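Heavy-metal chelation domain-containing protein (Pyrococcus horikoshii, PDB 3NPG) is of unknown function but probably chelates heavy metals, and pairs a small alpha/beta domain with a Rossmann-like one. Local coordinates at residues R9-A14 and K73-N78; V35-I40 and I89-Q94; P52-R57 and F141-K146; I71-A74 and I80-T83; D185-A190 and G209-H214. One frame throughout, in Å; residues are numbered along the deposited sequence.

Interaction 1: residues R9-A14 and K73-N78; sequences RIKKKA and KADSLN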
# COMPACT_ATOMS: atom_id res chain seq x y z
N ARG A 9 22.00 5.16 -21.03
CA ARG A 9 22.59 4.95 -22.36
C ARG A 9 21.56 5.20 -23.45
O ARG A 9 21.90 5.72 -24.52
CB ARG A 9 23.19 3.54 -22.48
CG ARG A 9 24.32 3.28 -21.47
CD ARG A 9 25.05 1.97 -21.73
NE ARG A 9 24.24 0.79 -21.39
CZ ARG A 9 24.17 0.26 -20.17
NH1 ARG A 9 24.82 0.82 -19.16
NH2 ARG A 9 23.42 -0.81 -19.95
N ILE A 10 20.27 4.86 -23.17
CA ILE A 10 19.16 5.09 -24.11
C ILE A 10 18.92 6.58 -24.32
O ILE A 10 18.73 7.02 -25.45
CB ILE A 10 17.87 4.32 -23.67
CG1 ILE A 10 18.11 2.78 -23.67
CG2 ILE A 10 16.67 4.70 -24.56
CD1 ILE A 10 17.04 1.97 -22.95
N LYS A 11 18.97 7.38 -23.22
CA LYS A 11 18.75 8.83 -23.31
C LYS A 11 19.83 9.53 -24.14
O LYS A 11 19.52 10.48 -24.86
CB LYS A 11 18.62 9.48 -21.90
CG LYS A 11 19.93 9.61 -21.14
CD LYS A 11 19.90 10.78 -20.21
CE LYS A 11 21.22 10.96 -19.51
NZ LYS A 11 21.22 12.15 -18.63
N LYS A 12 21.09 9.04 -24.08
CA LYS A 12 22.20 9.60 -24.86
C LYS A 12 21.94 9.42 -26.36
O LYS A 12 22.19 10.34 -27.14
CB LYS A 12 23.53 8.92 -24.47
CG LYS A 12 24.06 9.33 -23.11
CD LYS A 12 25.18 8.38 -22.68
CE LYS A 12 25.75 8.71 -21.31
NZ LYS A 12 24.74 8.55 -20.23
N LYS A 13 21.40 8.25 -26.75
CA LYS A 13 21.06 7.96 -28.15
C LYS A 13 19.84 8.77 -28.59
O LYS A 13 19.80 9.26 -29.72
CB LYS A 13 20.78 6.45 -28.34
CG LYS A 13 21.99 5.54 -28.11
CD LYS A 13 21.59 4.08 -28.26
CE LYS A 13 22.76 3.14 -28.06
N ALA A 14 18.84 8.90 -27.69
CA ALA A 14 17.58 9.61 -27.97
C ALA A 14 17.79 11.13 -28.12
O ALA A 14 17.11 11.76 -28.92
CB ALA A 14 16.57 9.33 -26.88
N LYS A 73 16.61 13.96 -18.10
CA LYS A 73 16.12 13.58 -16.78
C LYS A 73 15.53 12.16 -16.74
O LYS A 73 14.83 11.81 -15.79
CB LYS A 73 15.09 14.61 -16.27
CG LYS A 73 15.65 16.04 -16.12
CD LYS A 73 16.51 16.19 -14.88
CE LYS A 73 17.11 17.56 -14.77
NZ LYS A 73 16.07 18.60 -14.58
N ALA A 74 15.83 11.33 -17.76
CA ALA A 74 15.33 9.95 -17.82
C ALA A 74 16.00 9.06 -16.79
O ALA A 74 15.38 8.13 -16.28
CB ALA A 74 15.52 9.38 -19.21
N ASP A 75 17.29 9.33 -16.47
CA ASP A 75 18.04 8.54 -15.49
C ASP A 75 18.05 9.22 -14.10
O ASP A 75 18.94 8.96 -13.28
CB ASP A 75 19.47 8.25 -15.99
CG ASP A 75 20.29 9.50 -16.29
OD1 ASP A 75 19.69 10.59 -16.44
OD2 ASP A 75 21.53 9.38 -16.41
N SER A 76 17.02 10.07 -13.83
CA SER A 76 16.90 10.79 -12.56
C SER A 76 16.46 9.87 -11.42
O SER A 76 15.82 8.85 -11.66
CB SER A 76 15.91 11.95 -12.70
OG SER A 76 15.66 12.60 -11.47
N LEU A 77 16.79 10.25 -10.17
CA LEU A 77 16.34 9.50 -9.00
C LEU A 77 14.87 9.81 -8.73
O LEU A 77 14.18 9.04 -8.05
CB LEU A 77 17.20 9.86 -7.77
CG LEU A 77 18.48 9.04 -7.57
CD1 LEU A 77 19.57 9.47 -8.54
CD2 LEU A 77 18.99 9.16 -6.16
N ASN A 78 14.37 10.92 -9.30
CA ASN A 78 12.98 11.35 -9.18
C ASN A 78 12.14 10.62 -10.23
O ASN A 78 12.37 10.78 -11.43
CB ASN A 78 12.88 12.87 -9.38
CG ASN A 78 11.55 13.48 -9.00
OD1 ASN A 78 10.48 12.89 -9.20
ND2 ASN A 78 11.59 14.71 -8.54
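K11 reaches out from helix 6-17 and meets D75 and A74 in the loop that follows helix 67-72. The polar part is a salt bridge: NZ of K11 gives a hydrogen bond to OD1 of D75 at 3.1 Å. The ammonium comes in on the syn side of that oxygen but 32° out of the carboxylate plane, and the two side chains cross at about a right angle. CE of K11 lies equally near both oxygens, 3.5 Å from OD1 and from OD2 of D75, so the end of the lysine sits across the carboxylate. K11 sets its CG between its own N and carbonyl carbon (chi1 75°) and runs on extended, which carries the amine over to the acid.

The apolar part is small. CB of K11 rests on CB of A74 at 4.1 Å, and A74 also packs on I89 of helix 79-96.

Each charge has a second partner: NZ of K11 forms a salt bridge with D72, and OD2 of D75 pairs with the hydroxyl of S8. A buried ammonium held between two aspartates is very likely charged, and it ties the N-terminal helix electrostatically to the end of helix 67-72.

Interaction 2: residues V35-I40 and I89-Q94; sequences VLVEGI and INAVSQ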
# COMPACT_ATOMS: atom_id res chain seq x y z
N VAL A 35 4.04 12.77 -23.79
CA VAL A 35 4.82 13.87 -24.34
C VAL A 35 4.50 13.99 -25.83
O VAL A 35 4.66 13.01 -26.57
CB VAL A 35 6.35 13.69 -24.09
CG1 VAL A 35 7.17 14.62 -24.97
CG2 VAL A 35 6.70 13.89 -22.61
N LEU A 36 3.97 15.15 -26.24
CA LEU A 36 3.64 15.40 -27.64
C LEU A 36 4.77 16.19 -28.32
O LEU A 36 5.21 17.22 -27.79
CB LEU A 36 2.31 16.18 -27.73
CG LEU A 36 1.74 16.41 -29.14
CD1 LEU A 36 1.51 15.09 -29.87
CD2 LEU A 36 0.45 17.22 -29.08
N VAL A 37 5.31 15.66 -29.43
CA VAL A 37 6.41 16.32 -30.16
C VAL A 37 6.02 16.63 -31.60
O VAL A 37 5.06 16.06 -32.11
CB VAL A 37 7.75 15.52 -30.08
CG1 VAL A 37 8.22 15.39 -28.64
CG2 VAL A 37 7.62 14.15 -30.75
N GLU A 38 6.77 17.53 -32.27
CA GLU A 38 6.51 17.88 -33.66
C GLU A 38 7.79 18.04 -34.46
O GLU A 38 8.75 18.66 -34.00
CB GLU A 38 5.67 19.17 -33.74
CG GLU A 38 5.17 19.50 -35.14
CD GLU A 38 4.19 20.64 -35.21
OE1 GLU A 38 4.30 21.58 -34.40
OE2 GLU A 38 3.32 20.62 -36.12
N GLY A 39 7.78 17.48 -35.67
CA GLY A 39 8.88 17.60 -36.62
C GLY A 39 8.42 18.13 -37.95
O GLY A 39 7.27 18.58 -38.09
N ILE A 40 9.29 18.08 -38.96
CA ILE A 40 8.97 18.55 -40.31
C ILE A 40 7.91 17.65 -41.00
O ILE A 40 7.09 18.15 -41.77
CB ILE A 40 10.27 18.70 -41.15
CG1 ILE A 40 11.13 19.91 -40.67
CG2 ILE A 40 9.99 18.79 -42.63
CD1 ILE A 40 10.45 21.38 -40.86
N ILE A 89 11.42 10.06 -24.62
CA ILE A 89 12.22 9.13 -25.43
C ILE A 89 11.29 8.37 -26.39
O ILE A 89 11.61 8.22 -27.57
CB ILE A 89 13.06 8.16 -24.54
CG1 ILE A 89 14.15 8.92 -23.76
CG2 ILE A 89 13.68 7.02 -25.38
CD1 ILE A 89 14.82 8.11 -22.68
N ASN A 90 10.12 7.94 -25.88
CA ASN A 90 9.11 7.25 -26.68
C ASN A 90 8.51 8.17 -27.74
O ASN A 90 8.25 7.72 -28.85
CB ASN A 90 8.01 6.68 -25.78
CG ASN A 90 8.49 5.57 -24.88
OD1 ASN A 90 9.49 4.90 -25.14
ND2 ASN A 90 7.75 5.33 -23.81
N ALA A 91 8.33 9.47 -27.41
CA ALA A 91 7.81 10.46 -28.35
C ALA A 91 8.74 10.60 -29.55
O ALA A 91 8.28 10.52 -30.70
CB ALA A 91 7.64 11.81 -27.66
N VAL A 92 10.06 10.75 -29.29
CA VAL A 92 11.09 10.84 -30.33
C VAL A 92 11.13 9.54 -31.15
O VAL A 92 11.21 9.57 -32.37
CB VAL A 92 12.49 11.18 -29.71
CG1 VAL A 92 13.59 11.11 -30.77
CG2 VAL A 92 12.47 12.54 -29.04
N SER A 93 10.99 8.39 -30.45
CA SER A 93 11.01 7.06 -31.06
C SER A 93 9.82 6.85 -31.99
O SER A 93 10.00 6.33 -33.09
CB SER A 93 11.03 5.98 -29.99
OG SER A 93 12.16 6.11 -29.14
N GLN A 94 8.61 7.25 -31.55
CA GLN A 94 7.38 7.09 -32.34
C GLN A 94 7.38 7.94 -33.62
O GLN A 94 6.68 7.61 -34.58
CB GLN A 94 6.14 7.40 -31.48
CG GLN A 94 5.89 6.36 -30.39
CD GLN A 94 5.43 5.04 -30.96
OE1 GLN A 94 4.28 4.89 -31.36
NE2 GLN A 94 6.30 4.05 -30.97
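V35 and V37 on strand 32-38 close on A91 of helix 79-96, and the flat groups at this meeting are backbone peptides, with no ring or other planar side chain among the touching residues. The carbonyl oxygen of V35 lies 3.4 Å from CB of A91, and the carbonyl oxygen of A91 is met in turn by CG2 of V37 at 3.7 Å. Within the helix, the peptide oxygen of I89 takes two donors from opposite faces of its plane: N of S93 at 3.0 Å and OG of S93 at 2.7 Å, the hydroxyl standing 39° out of the plane.

Apolar contact does the rest. CG1 of V35 lies 3.9 Å from CB of A91, and CG1 of V37 lies 3.8 Å from the same CB, so one small methyl is received by two valines. V35 turns CG1 anti to its N (chi1 165°), which swings that branch onto the alanine. L36, between them in sequence, points to the other side of the sheet.

V37 and V92 also share L67 of helix 67-72 as a neighbour. The axes of the strand and helix segments come within 7.8 Å and cross at -39°, with helix 79-96 laid on one face of an antiparallel three-stranded meander, an arrangement consistent with an enolase N-terminal-like fold.

Interaction 3: residues P52-R57 and F141-K146; sequences PEEVQR and FERNMK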
# COMPACT_ATOMS: atom_id res chain seq x y z
N PRO A 52 2.12 5.77 -9.45
CA PRO A 52 1.93 6.63 -8.27
C PRO A 52 2.45 6.02 -6.97
O PRO A 52 2.88 6.76 -6.09
CB PRO A 52 0.42 6.86 -8.22
CG PRO A 52 -0.17 5.74 -9.02
CD PRO A 52 0.82 5.44 -10.09
N GLU A 53 2.43 4.68 -6.87
CA GLU A 53 2.93 3.97 -5.68
C GLU A 53 4.45 4.19 -5.47
O GLU A 53 4.95 3.99 -4.38
CB GLU A 53 2.59 2.46 -5.73
CG GLU A 53 3.25 1.70 -6.88
CD GLU A 53 2.52 1.72 -8.21
OE1 GLU A 53 1.46 2.38 -8.31
OE2 GLU A 53 2.99 1.05 -9.16
N GLU A 54 5.16 4.64 -6.53
CA GLU A 54 6.60 4.91 -6.49
C GLU A 54 6.88 6.38 -6.14
O GLU A 54 8.01 6.72 -5.79
CB GLU A 54 7.25 4.55 -7.84
CG GLU A 54 7.06 3.10 -8.25
CD GLU A 54 7.88 2.12 -7.44
OE1 GLU A 54 9.13 2.14 -7.58
OE2 GLU A 54 7.28 1.31 -6.70
N VAL A 55 5.85 7.25 -6.26
CA VAL A 55 5.99 8.68 -5.97
C VAL A 55 6.05 8.93 -4.46
O VAL A 55 5.10 8.61 -3.74
CB VAL A 55 4.88 9.53 -6.65
CG1 VAL A 55 5.11 11.02 -6.42
CG2 VAL A 55 4.78 9.22 -8.14
N GLN A 56 7.16 9.50 -3.98
CA GLN A 56 7.31 9.80 -2.56
C GLN A 56 7.07 11.29 -2.32
O GLN A 56 6.59 11.67 -1.25
CB GLN A 56 8.70 9.38 -2.06
CG GLN A 56 9.04 7.92 -2.35
CD GLN A 56 9.99 7.33 -1.35
OE1 GLN A 56 10.21 7.88 -0.26
NE2 GLN A 56 10.50 6.15 -1.65
N ARG A 57 7.40 12.12 -3.33
CA ARG A 57 7.24 13.58 -3.27
C ARG A 57 6.80 14.09 -4.64
O ARG A 57 7.23 13.56 -5.67
CB ARG A 57 8.58 14.25 -2.88
CG ARG A 57 9.08 13.87 -1.48
CD ARG A 57 10.59 14.02 -1.36
NE ARG A 57 11.32 13.05 -2.18
CZ ARG A 57 11.65 11.83 -1.77
NH1 ARG A 57 11.31 11.41 -0.55
NH2 ARG A 57 12.32 11.01 -2.57
N PHE A 141 5.02 -12.04 -11.30
CA PHE A 141 5.58 -11.16 -10.27
C PHE A 141 4.93 -9.80 -10.33
O PHE A 141 4.94 -9.16 -11.38
CB PHE A 141 7.10 -11.04 -10.42
CG PHE A 141 7.83 -12.36 -10.48
CD1 PHE A 141 8.20 -13.02 -9.31
CD2 PHE A 141 8.14 -12.95 -11.69
CE1 PHE A 141 8.86 -14.24 -9.36
CE2 PHE A 141 8.80 -14.18 -11.74
CZ PHE A 141 9.16 -14.82 -10.57
N GLU A 142 4.36 -9.34 -9.21
CA GLU A 142 3.72 -8.03 -9.16
C GLU A 142 4.22 -7.20 -7.97
O GLU A 142 4.28 -7.70 -6.85
CB GLU A 142 2.18 -8.16 -9.16
CG GLU A 142 1.45 -6.82 -9.23
CD GLU A 142 1.81 -5.93 -10.40
OE1 GLU A 142 1.51 -6.30 -11.55
OE2 GLU A 142 2.36 -4.83 -10.16
N ARG A 143 4.58 -5.95 -8.23
CA ARG A 143 5.08 -5.03 -7.22
C ARG A 143 3.92 -4.22 -6.58
O ARG A 143 3.92 -4.00 -5.37
CB ARG A 143 6.14 -4.10 -7.84
CG ARG A 143 6.88 -3.26 -6.83
CD ARG A 143 8.08 -2.58 -7.44
NE ARG A 143 8.51 -1.44 -6.64
CZ ARG A 143 9.35 -1.51 -5.62
NH1 ARG A 143 9.90 -2.67 -5.29
NH2 ARG A 143 9.68 -0.42 -4.94
N ASN A 144 2.93 -3.79 -7.40
CA ASN A 144 1.76 -3.03 -6.93
C ASN A 144 0.74 -3.95 -6.25
O ASN A 144 0.33 -4.95 -6.84
CB ASN A 144 1.10 -2.26 -8.10
CG ASN A 144 -0.09 -1.41 -7.71
OD1 ASN A 144 -0.24 -0.98 -6.55
ND2 ASN A 144 -0.93 -1.09 -8.68
N MSE A 145 0.32 -3.61 -5.01
CA MSE A 145 -0.63 -4.44 -4.25
C MSE A 145 -2.03 -4.49 -4.88
O MSE A 145 -2.75 -5.46 -4.68
CB MSE A 145 -0.71 -3.99 -2.78
CG MSE A 145 0.56 -4.30 -1.97
SE MSE A 145 1.04 -6.21 -1.97
CE MSE A 145 0.20 -6.72 -0.28
N LYS A 146 -2.40 -3.44 -5.63
CA LYS A 146 -3.71 -3.38 -6.29
C LYS A 146 -3.88 -4.50 -7.35
O LYS A 146 -4.96 -5.09 -7.46
CB LYS A 146 -3.92 -2.00 -6.94
CG LYS A 146 -5.38 -1.65 -7.15
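E54 and R143 form the charged link between the loop after strand 43-49 and the loop after strand 137-141. NE of R143 donates to OE2 of E54 at 3.0 Å with an N-H...O angle of 161°; the oxygen lies almost in the guanidinium plane, while the donor stands 33° out of the carboxylate plane on the syn side. NH2 of R143 adds a weak bond to the same OE2 at 3.4 Å. The two planes are steeply inclined, 72° apart, so this is a one-oxygen grip and not a side-on pair. It leaves OE1 of E54 for the hydroxyl of S154 of the second subunit, whose D155 forms a salt bridge with NH2 of R143. R143 spans the gap with an extended chain from CG to NE.

Strand 137-141 is the second of the parallel Rossmann-like strands, and the turn at its end is organised by E142. OE2 of E142 uses its anti lone pair to accept from N of N144 at 3.0 Å, with a weaker bond from N of R143, while OE1 accepts from N of N124 in the loop after strand 118-122.

Beside the salt bridge, the carboxylate of E53 stacks on the amide of N144, their planes nearly parallel, with CD of E53 4.1 Å from CG of N144. OD1 of N144 receives a weak bond from N of K146.

Interaction 4: residues I71-A74 and I80-T83; sequences IDKA and IERT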
# COMPACT_ATOMS: atom_id res chain seq x y z
N ILE A 71 14.42 14.39 -21.79
CA ILE A 71 15.23 13.19 -22.07
C ILE A 71 16.45 13.08 -21.15
O ILE A 71 16.79 11.98 -20.71
CB ILE A 71 15.62 13.10 -23.59
CG1 ILE A 71 14.36 13.14 -24.49
CG2 ILE A 71 16.45 11.83 -23.87
CD1 ILE A 71 14.65 13.41 -25.97
N ASP A 72 17.08 14.22 -20.82
CA ASP A 72 18.25 14.23 -19.93
C ASP A 72 17.88 13.74 -18.52
O ASP A 72 18.71 13.14 -17.84
CB ASP A 72 18.87 15.63 -19.87
CG ASP A 72 20.14 15.70 -19.03
OD1 ASP A 72 21.04 14.86 -19.26
OD2 ASP A 72 20.23 16.59 -18.16
N LYS A 73 16.61 13.96 -18.10
CA LYS A 73 16.12 13.58 -16.78
C LYS A 73 15.53 12.16 -16.74
O LYS A 73 14.83 11.81 -15.79
CB LYS A 73 15.09 14.61 -16.27
CG LYS A 73 15.65 16.04 -16.12
CD LYS A 73 16.51 16.19 -14.88
CE LYS A 73 17.11 17.56 -14.77
NZ LYS A 73 16.07 18.60 -14.58
N ALA A 74 15.83 11.33 -17.76
CA ALA A 74 15.33 9.95 -17.82
C ALA A 74 16.00 9.06 -16.79
O ALA A 74 15.38 8.13 -16.28
CB ALA A 74 15.52 9.38 -19.21
N ILE A 80 9.05 11.11 -11.17
CA ILE A 80 8.32 12.07 -12.01
C ILE A 80 9.19 12.52 -13.19
O ILE A 80 8.72 12.54 -14.34
CB ILE A 80 7.81 13.29 -11.18
CG1 ILE A 80 6.98 12.82 -9.96
CG2 ILE A 80 7.00 14.26 -12.06
CD1 ILE A 80 6.63 13.91 -8.98
N GLU A 81 10.48 12.82 -12.92
CA GLU A 81 11.43 13.23 -13.95
C GLU A 81 11.77 12.06 -14.90
O GLU A 81 11.93 12.28 -16.10
CB GLU A 81 12.71 13.80 -13.32
CG GLU A 81 12.49 15.11 -12.60
CD GLU A 81 13.70 15.65 -11.85
OE1 GLU A 81 14.82 15.12 -12.06
OE2 GLU A 81 13.53 16.60 -11.05
N ARG A 82 11.85 10.81 -14.37
CA ARG A 82 12.10 9.60 -15.18
C ARG A 82 10.94 9.33 -16.12
O ARG A 82 11.17 9.07 -17.31
CB ARG A 82 12.32 8.37 -14.28
CG ARG A 82 13.72 8.23 -13.75
CD ARG A 82 14.09 6.77 -13.49
NE ARG A 82 13.17 6.12 -12.54
CZ ARG A 82 13.28 6.21 -11.21
NH1 ARG A 82 14.22 6.96 -10.67
NH2 ARG A 82 12.42 5.57 -10.43
N THR A 83 9.69 9.31 -15.58
CA THR A 83 8.49 9.02 -16.37
C THR A 83 8.31 10.02 -17.52
O THR A 83 8.08 9.61 -18.66
CB THR A 83 7.26 8.92 -15.46
OG1 THR A 83 7.59 8.14 -14.30
CG2 THR A 83 6.06 8.31 -16.17
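K73, E81 and A74 bury the most surface where the end of helix 67-72 meets the start of helix 79-96. K73, the first residue to leave helical geometry, lies against E81: CB of K73 is 3.9 Å from CB of E81, and farther out CD of K73 passes 3.5 Å from OE1 of E81. The lysine bends at chi2 (-77°), carrying its methylenes slantwise across the glutamate while NZ stays 4.5 Å from OE1 of E81, beyond salt-bridge range. That amine is held instead by E69 and by the hydroxyl of S61.

E81 extends beyond CG and divides its oxygens between two serines, OE1 to S76 and OE2 to S61. S61 thus serves both K73 and E81.

A74 contributes its backbone, for its methyl points away. Its carbonyl oxygen faces the aliphatic part of R82, with CD of R82 at 3.4 Å, and the CA of R82 makes a CH...O contact with O of K73 at 3.6 Å. The arginine head passes on to O of S76 and O of V176.

Methylenes and backbone oxygens join the two helices, while charged ends pair elsewhere, on helix 67-72 and in nearby loops; lysine and glutamate probably attract only weakly.

Interaction 5: residues D185-A190 and G209-H214; sequences DRAKKA and GTKVTH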
# COMPACT_ATOMS: atom_id res chain seq x y z
N ASP A 185 20.09 -8.86 -16.36
CA ASP A 185 21.26 -9.47 -15.72
C ASP A 185 20.94 -10.87 -15.18
O ASP A 185 21.78 -11.77 -15.26
CB ASP A 185 21.78 -8.56 -14.59
CG ASP A 185 22.79 -9.23 -13.65
OD1 ASP A 185 23.80 -9.78 -14.16
OD2 ASP A 185 22.59 -9.17 -12.41
N ARG A 186 19.71 -11.06 -14.64
CA ARG A 186 19.30 -12.34 -14.06
C ARG A 186 18.70 -13.29 -15.09
O ARG A 186 18.50 -14.47 -14.79
CB ARG A 186 18.35 -12.12 -12.87
CG ARG A 186 18.97 -11.31 -11.71
CD ARG A 186 20.24 -11.96 -11.18
NE ARG A 186 19.96 -13.17 -10.41
CZ ARG A 186 20.89 -14.03 -9.99
NH1 ARG A 186 22.17 -13.82 -10.29
NH2 ARG A 186 20.55 -15.10 -9.29
N ALA A 187 18.47 -12.81 -16.33
CA ALA A 187 17.95 -13.64 -17.42
C ALA A 187 19.06 -14.52 -18.01
O ALA A 187 19.41 -14.38 -19.19
CB ALA A 187 17.35 -12.76 -18.50
N LYS A 188 19.62 -15.43 -17.18
CA LYS A 188 20.77 -16.28 -17.54
C LYS A 188 20.47 -17.28 -18.66
O LYS A 188 21.31 -17.48 -19.54
CB LYS A 188 21.30 -17.03 -16.29
CG LYS A 188 21.51 -16.16 -15.05
CD LYS A 188 22.73 -15.27 -15.16
CE LYS A 188 23.00 -14.54 -13.86
NZ LYS A 188 24.04 -13.49 -14.03
N LYS A 189 19.30 -17.94 -18.59
CA LYS A 189 18.95 -19.05 -19.49
C LYS A 189 17.81 -18.67 -20.49
O LYS A 189 17.45 -19.47 -21.37
CB LYS A 189 18.54 -20.27 -18.62
CG LYS A 189 18.36 -21.56 -19.38
CD LYS A 189 18.17 -22.73 -18.43
CE LYS A 189 16.74 -23.19 -18.37
NZ LYS A 189 16.58 -24.39 -17.51
N ALA A 190 17.25 -17.44 -20.35
CA ALA A 190 16.15 -17.00 -21.21
C ALA A 190 16.60 -16.75 -22.63
O ALA A 190 17.62 -16.10 -22.86
CB ALA A 190 15.51 -15.75 -20.63
N GLY A 209 22.31 -5.00 -28.45
CA GLY A 209 23.35 -5.50 -27.56
C GLY A 209 22.80 -6.11 -26.28
O GLY A 209 23.43 -7.00 -25.70
N THR A 210 21.61 -5.66 -25.84
CA THR A 210 20.97 -6.20 -24.64
C THR A 210 20.36 -7.57 -24.90
O THR A 210 20.30 -8.01 -26.05
CB THR A 210 19.92 -5.21 -24.07
OG1 THR A 210 18.78 -5.18 -24.92
CG2 THR A 210 20.47 -3.81 -23.86
N LYS A 211 19.89 -8.25 -23.84
CA LYS A 211 19.27 -9.57 -23.96
C LYS A 211 17.82 -9.49 -24.47
O LYS A 211 17.23 -10.52 -24.82
CB LYS A 211 19.33 -10.32 -22.62
CG LYS A 211 20.74 -10.75 -22.22
CD LYS A 211 20.71 -11.62 -20.97
CE LYS A 211 22.09 -11.97 -20.49
NZ LYS A 211 22.05 -12.74 -19.22
N VAL A 212 17.24 -8.25 -24.54
CA VAL A 212 15.87 -8.03 -25.05
C VAL A 212 15.78 -8.52 -26.49
O VAL A 212 16.61 -8.14 -27.33
CB VAL A 212 15.44 -6.53 -24.93
CG1 VAL A 212 14.03 -6.32 -25.49
CG2 VAL A 212 15.53 -6.04 -23.49
N THR A 213 14.80 -9.39 -26.78
CA THR A 213 14.65 -9.97 -28.13
C THR A 213 13.55 -9.29 -28.93
O THR A 213 13.68 -9.13 -30.15
CB THR A 213 14.45 -11.48 -28.04
OG1 THR A 213 13.29 -11.74 -27.23
CG2 THR A 213 15.67 -12.20 -27.46
N HIS A 214 12.45 -8.91 -28.27
CA HIS A 214 11.30 -8.29 -28.93
C HIS A 214 10.78 -7.09 -28.15
O HIS A 214 11.00 -6.99 -26.94
CB HIS A 214 10.16 -9.31 -29.11
CG HIS A 214 10.52 -10.47 -29.99
ND1 HIS A 214 11.25 -11.54 -29.51
CD2 HIS A 214 10.17 -10.72 -31.28
CE1 HIS A 214 11.38 -12.37 -30.53
NE2 HIS A 214 10.73 -11.92 -31.61
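NZ of K211 donates to the backbone O of A187 at 3.1 Å, a hydrogen bond between the loop before strand 214-220 and the end of helix 180-186. The amine comes from above the carbonyl group, 69° out of its plane with a C=O...N angle of 108°, and so away from the lone pairs. CD of K211 also lies 3.5 Å from that oxygen, so the last part of the lysine lies over it, and CD touches CB of A187 at 4.3 Å. With CG anti to its carbonyl carbon (chi1 -69°) and every later torsion extended, K211 is stretched to nearly full length.

A187 is the centre of an inverse gamma turn just after helix 180-186. Its methyl packs inward on I168 and I193 of the parallel sheet, consistent with a settled carbonyl. Next to it K188 folds back, NZ bonding O of D185 at 3.1 Å, with a long ion pair to OD1 of D185 at 3.7 Å.

NZ of K211 also makes a weak bond to O of L184. Two lysines, 5.6 Å apart at NZ, thus serve carbonyl groups at and just past the helix end, whose partial negative charge would be expected to offset their repulsion.

In the fold
Interactions 1, 2 and 4 are buried and belong to the N-terminal domain; they touch one another, with I89 packing on A74, I71 and the helix 6-17 residues I10 and A14. Interactions 1 and 4 share K73 and A74, while 2 and 4 both use helix 79-96. Their chemistry differs: a buried salt bridge in 1, apolar packing and carbonyl-methyl contacts in 2, methylenes and backbone oxygens in 4. Interaction 3 is partly buried and joins the two domains through charge at a subunit interface, touching interaction 4 through I80. Interaction 5 stands apart near the surface of the Rossmann-like domain, its centre about 21 Å from interaction 1's, and relies on a lysine meeting a carbonyl oxygen.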